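Side-chain contacts in Lmo0305 protein (Listeria monocytogenes, PDB 3PJ0), which belongs to the beta-eliminating lyase family of the pyridoxal-phosphate proteins with aminotransferase-like fold and carries that cofactor as a covalent lysine adduct: residues Leu142-Leu145 against Pro146-Glu149; Arg148-Gly151 against Gly152-Pro155; Gly178-Leu181 against Trp182-Thr185. All coordinates share one frame; numbering follows the deposited sequence.

Contact 1: Leu142-Leu145 against Pro146-Glu149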
# COMPACT_ATOMS: atom_id res chain seq x y z
N LEU A 142 -9.27 6.38 21.43
CA LEU A 142 -8.92 7.01 20.15
C LEU A 142 -9.85 8.19 19.99
O LEU A 142 -11.05 8.07 20.23
CB LEU A 142 -9.10 6.02 18.99
CG LEU A 142 -8.93 6.54 17.55
CD1 LEU A 142 -8.56 5.34 16.62
CD2 LEU A 142 -10.15 7.28 16.98
N ILE A 143 -9.27 9.34 19.64
CA ILE A 143 -10.01 10.59 19.42
C ILE A 143 -9.78 11.04 17.97
O ILE A 143 -8.66 11.04 17.48
CB ILE A 143 -9.48 11.71 20.37
CG1 ILE A 143 -9.55 11.28 21.83
CG2 ILE A 143 -10.15 13.03 20.07
CD1 ILE A 143 -10.96 10.95 22.36
N GLU A 144 -10.84 11.43 17.29
CA GLU A 144 -10.76 11.92 15.89
C GLU A 144 -11.05 13.43 15.90
O GLU A 144 -12.15 13.84 16.26
CB GLU A 144 -11.79 11.18 15.03
CG GLU A 144 -11.74 11.54 13.56
CD GLU A 144 -12.92 10.97 12.76
OE1 GLU A 144 -13.25 9.76 12.91
OE2 GLU A 144 -13.48 11.75 11.98
N LEU A 145 -10.04 14.24 15.54
CA LEU A 145 -10.15 15.70 15.51
C LEU A 145 -10.10 16.16 14.05
O LEU A 145 -9.08 15.99 13.38
CB LEU A 145 -9.02 16.37 16.28
CG LEU A 145 -8.82 16.01 17.73
CD1 LEU A 145 -7.56 16.64 18.33
CD2 LEU A 145 -10.04 16.41 18.56
N PRO A 146 -11.22 16.68 13.52
CA PRO A 146 -12.53 16.83 14.10
C PRO A 146 -13.31 15.56 13.83
O PRO A 146 -12.79 14.71 13.09
CB PRO A 146 -13.11 17.99 13.30
CG PRO A 146 -12.57 17.80 11.96
CD PRO A 146 -11.20 17.15 12.12
N GLN A 147 -14.53 15.43 14.35
CA GLN A 147 -15.33 14.22 14.15
C GLN A 147 -16.08 14.38 12.85
O GLN A 147 -17.16 14.98 12.79
CB GLN A 147 -16.29 13.97 15.31
CG GLN A 147 -16.88 12.57 15.30
CD GLN A 147 -15.93 11.52 15.88
OE1 GLN A 147 -15.52 11.64 17.03
NE2 GLN A 147 -15.56 10.51 15.08
N ARG A 148 -15.50 13.84 11.79
CA ARG A 148 -16.03 14.05 10.44
C ARG A 148 -17.47 13.60 10.19
O ARG A 148 -18.22 14.32 9.53
CB ARG A 148 -15.12 13.35 9.43
CG ARG A 148 -15.55 13.46 7.97
CD ARG A 148 -16.38 12.25 7.49
NE ARG A 148 -16.52 12.33 6.04
CZ ARG A 148 -16.71 11.31 5.18
NH1 ARG A 148 -16.82 10.06 5.59
NH2 ARG A 148 -16.79 11.58 3.88
N GLU A 149 -17.86 12.44 10.71
CA GLU A 149 -19.19 11.90 10.44
C GLU A 149 -20.33 12.72 11.04
O GLU A 149 -21.48 12.56 10.65
CB GLU A 149 -19.30 10.44 10.87
CG GLU A 149 -18.32 9.53 10.14
CD GLU A 149 -18.68 9.22 8.69
OE1 GLU A 149 -19.86 9.28 8.31
OE2 GLU A 149 -17.74 8.87 7.95
O HOH W 1 -13.30 11.56 18.71
O HOH W 2 -16.10 10.75 12.17

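Contact 2: Arg148-Gly151 against Gly152-Pro155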
# COMPACT_ATOMS: atom_id res chain seq x y z
N ARG A 148 -15.50 13.84 11.79
CA ARG A 148 -16.03 14.05 10.44
C ARG A 148 -17.47 13.60 10.19
O ARG A 148 -18.22 14.32 9.53
CB ARG A 148 -15.12 13.35 9.43
CG ARG A 148 -15.55 13.46 7.97
CD ARG A 148 -16.38 12.25 7.49
NE ARG A 148 -16.52 12.33 6.04
CZ ARG A 148 -16.71 11.31 5.18
NH1 ARG A 148 -16.82 10.06 5.59
NH2 ARG A 148 -16.79 11.58 3.88
N GLU A 149 -17.86 12.44 10.71
CA GLU A 149 -19.19 11.90 10.44
C GLU A 149 -20.33 12.72 11.04
O GLU A 149 -21.48 12.56 10.65
CB GLU A 149 -19.30 10.44 10.87
CG GLU A 149 -18.32 9.53 10.14
CD GLU A 149 -18.68 9.22 8.69
OE1 GLU A 149 -19.86 9.28 8.31
OE2 GLU A 149 -17.74 8.87 7.95
N ILE A 150 -20.00 13.60 11.99
CA ILE A 150 -21.03 14.48 12.57
C ILE A 150 -20.83 15.94 12.11
O ILE A 150 -21.28 16.89 12.73
CB ILE A 150 -21.19 14.29 14.10
CG1 ILE A 150 -19.91 14.60 14.86
CG2 ILE A 150 -21.63 12.88 14.42
CD1 ILE A 150 -20.12 14.59 16.36
N GLY A 151 -20.14 16.10 11.00
CA GLY A 151 -19.96 17.40 10.38
C GLY A 151 -18.65 18.08 10.62
O GLY A 151 -18.48 19.20 10.18
N GLY A 152 -17.73 17.41 11.30
CA GLY A 152 -16.44 18.02 11.61
C GLY A 152 -16.57 18.80 12.91
O GLY A 152 -16.31 20.03 12.95
N GLN A 153 -16.98 18.13 13.97
CA GLN A 153 -17.11 18.80 15.27
C GLN A 153 -15.87 18.60 16.17
O GLN A 153 -15.17 17.56 16.07
CB GLN A 153 -18.36 18.30 15.99
CG GLN A 153 -19.72 18.58 15.30
CD GLN A 153 -20.91 18.18 16.16
OE1 GLN A 153 -20.95 18.44 17.38
NE2 GLN A 153 -21.91 17.59 15.52
N LEU A 154 -15.63 19.58 17.06
CA LEU A 154 -14.50 19.56 17.97
C LEU A 154 -14.89 19.90 19.39
O LEU A 154 -15.70 20.78 19.61
CB LEU A 154 -13.46 20.63 17.55
CG LEU A 154 -12.66 20.38 16.28
CD1 LEU A 154 -11.86 21.62 15.85
CD2 LEU A 154 -11.71 19.18 16.51
N PRO A 155 -14.28 19.21 20.37
CA PRO A 155 -14.43 19.67 21.73
C PRO A 155 -13.57 20.93 21.95
O PRO A 155 -12.57 21.17 21.23
CB PRO A 155 -13.86 18.52 22.55
CG PRO A 155 -12.79 17.95 21.67
CD PRO A 155 -13.41 18.03 20.28

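Contact 3: Gly178-Leu181 against Trp182-Thr185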
# COMPACT_ATOMS: atom_id res chain seq x y z
N GLY A 178 -5.77 11.79 13.33
CA GLY A 178 -5.53 13.10 12.80
C GLY A 178 -5.58 13.14 11.29
O GLY A 178 -4.83 13.90 10.66
N ALA A 179 -6.49 12.35 10.71
CA ALA A 179 -6.70 12.36 9.27
C ALA A 179 -6.89 13.80 8.77
O ALA A 179 -6.45 14.15 7.65
CB ALA A 179 -7.94 11.53 8.93
N ARG A 180 -7.56 14.62 9.58
CA ARG A 180 -7.83 16.04 9.26
C ARG A 180 -7.20 16.98 10.29
O ARG A 180 -7.75 18.04 10.62
CB ARG A 180 -9.33 16.28 9.16
CG ARG A 180 -9.99 15.57 7.95
CD ARG A 180 -11.52 15.59 7.97
NE ARG A 180 -12.01 14.87 6.79
CZ ARG A 180 -12.09 13.55 6.68
NH1 ARG A 180 -11.78 12.74 7.70
NH2 ARG A 180 -12.51 13.00 5.55
N LEU A 181 -6.04 16.59 10.82
CA LEU A 181 -5.37 17.46 11.80
C LEU A 181 -4.99 18.85 11.28
O LEU A 181 -5.16 19.85 11.99
CB LEU A 181 -4.09 16.80 12.31
CG LEU A 181 -3.24 17.63 13.29
CD1 LEU A 181 -4.02 17.93 14.62
CD2 LEU A 181 -1.93 16.88 13.54
N TRP A 182 -4.45 18.91 10.09
CA TRP A 182 -3.94 20.15 9.53
C TRP A 182 -5.04 21.21 9.46
O TRP A 182 -4.82 22.39 9.70
CB TRP A 182 -3.36 19.92 8.14
CG TRP A 182 -2.48 18.67 8.01
CD1 TRP A 182 -2.76 17.58 7.24
CD2 TRP A 182 -1.22 18.40 8.64
NE1 TRP A 182 -1.75 16.65 7.33
CE2 TRP A 182 -0.80 17.11 8.20
CE3 TRP A 182 -0.41 19.09 9.54
CZ2 TRP A 182 0.39 16.51 8.64
CZ3 TRP A 182 0.78 18.50 9.96
CH2 TRP A 182 1.17 17.22 9.50
N GLU A 183 -6.25 20.74 9.16
CA GLU A 183 -7.40 21.61 9.00
C GLU A 183 -7.93 22.26 10.28
O GLU A 183 -8.71 23.22 10.18
CB GLU A 183 -8.56 20.80 8.38
CG GLU A 183 -8.33 20.26 7.00
CD GLU A 183 -7.74 18.86 6.91
OE1 GLU A 183 -6.70 18.60 7.54
OE2 GLU A 183 -8.29 18.04 6.14
N ILE A 184 -7.56 21.74 11.45
CA ILE A 184 -8.07 22.27 12.73
C ILE A 184 -7.15 23.25 13.49
O ILE A 184 -7.58 23.90 14.43
CB ILE A 184 -8.51 21.12 13.69
CG1 ILE A 184 -7.32 20.35 14.29
CG2 ILE A 184 -9.47 20.18 12.99
CD1 ILE A 184 -7.70 19.27 15.26
N THR A 185 -5.90 23.39 13.07
CA THR A 185 -5.00 24.31 13.79
C THR A 185 -5.49 25.76 13.76
O THR A 185 -5.38 26.46 14.76
CB THR A 185 -3.53 24.17 13.36
OG1 THR A 185 -3.35 24.62 12.02
CG2 THR A 185 -3.08 22.72 13.47
O HOH W 3 -5.63 16.36 6.46

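Contact 1: Leu142-Leu145 against Pro146-Glu149
E144, the last residue of strand 140-144, meets P146, Q147 and R148 where the chain turns sharply out of the sheet. The L145-P146 peptide bond is cis, a geometry that proline tolerates better than other residues, and the E144 and Q147 CA atoms come within 5.4 Å. The P146 carbonyl flanks the glutamate, its O lying 3.4 Å from the aliphatic E144 CG. Q147 follows with a side chain that bends back at chi2 (81°) and crosses that of E144 at about a right angle. Its amide and the carboxylate do not bond directly, E144 OE1 and Q147 NE2 being 3.3 Å apart but badly aligned, their planes 54° apart. One water ties E144 OE2 to Q147 NE2 and accepts from E149 N; a second runs from the backbone E144 N to Q147 OE1. At R148 the backbone N gives E144 OE2 a nearly straight bond of 2.9 Å, arriving above the carboxylate plane and opening a 3-10 segment. The extended glutamate chain, CG anti to the backbone N (chi1 -177°), is long enough to reach it. E149 closes the run: its OE2 takes a 2.8 Å salt bridge from R148 NH1 and a hydrogen bond from H103, while R148 NE pairs with E333. Strand 140-144 runs between parallel strands 91-94 and 173-178, and L142 packs on helices 72-87 and 99-102.

Contact 2: Arg148-Gly151 against Gly152-Pro155
Between I150 and Q153 the backbone turns through two glycines with positive phi (101° at G151), and the first of them, G151, gives its N-H to R148 O at 3.0 Å. G152 and Q153 both face Q147 in a G1 beta bulge, Q153 paired to it by a backbone hydrogen bond and G152 probably so. At such backbone angles a CB would press on the carbonyl O of the preceding residue, which is why glycine fits both places. Q153 then folds its amide back over the turn: with CG anti to the carbonyl carbon (chi1 -63°) and the chain extended beyond it, NE2 reaches I150 O in a hydrogen bond of 2.9 Å. The bond is nearly straight (166°), and the acceptor lies close to the amide plane. Glutamine suits the place because its chain spans the distance and ends in an N-H donor. I150 adds the apolar partner; its CG1 branch sits between the backbone N and the carbonyl carbon, extends from there, and crosses the glutamine side chain at about a right angle. The methyl sits over the face of the amide, I150 CD1 lying 3.6 Å from Q153 NE2 and 3.7 Å from Q153 CD.

Contact 3: Gly178-Leu181 against Trp182-Thr185
A type I beta turn, G178 to L181, follows strand 173-178 and leads into a helical turn in which L181 and I184 meet, beside the pyridoxal phosphate of this aminotransferase-like fold. The first turn is closed by a 3.0 Å bond from L181 N to G178 O. The next is held by I184 N, which gives L181 O a 3.1 Å hydrogen bond; the donor stands well above the carbonyl plane, off the lone pairs. Beside this bond, where I184 CG1 lies 3.2 Å from L181 O, the two aliphatic chains cross at about a right angle and touch through their methyls, L181 CD1 to I184 CD1 at 4.0 Å. In L181, CG anti to the backbone N (chi1 177°) carries CD1 to the isoleucine methyl. Both residues are buried, as suits leucine and isoleucine.

E183 instead bends back at chi2 (91°) and lays its carboxylate along the R180 backbone and the root of its side chain. Its OE1 is 3.3 Å from R180 CA, and its OE2 is 3.5 Å from R180 CG. The charges do not touch, with R180 NE 4.9 Å from E183 OE2, though their attraction may favour the placing. A water donates to both A179 O and E183 OE1, bridging the two turns. R180 carries its guanidinium away from the glutamate, and its NH1 bonds O3 of the cofactor-bearing residue at position 208.

Around these turns, W182 NE1 bonds S205 O at the end of strand 201-205, and its indole meets the ring of F253 edge-to-face. L181 packs on helices 48-61 and 192-196, while I184 also lies on helix 192-196.

All three contacts are largely buried and occupy the ends of, or loops after, neighbouring parallel strands, 140-144 for contacts 1 and 2 and 173-178 for contact 3. Contacts 1 and 2 share R148 and E149 and are joined by the backbone pairing of Q147. Contact 3 abuts contact 1 closely, with L145 CB 3.3 Å from I184 CD1, and R180 packs against both P146 and R148. Their chemistry differs: contact 1 is a hydrated polar turn, contact 2 rests on glycines and one hydrogen bond from a glutamine side-chain amide, and contact 3 has leucine meeting isoleucine. Contact 3 lies nearest the chain centre and bonds the cofactor-bearing residue through R180.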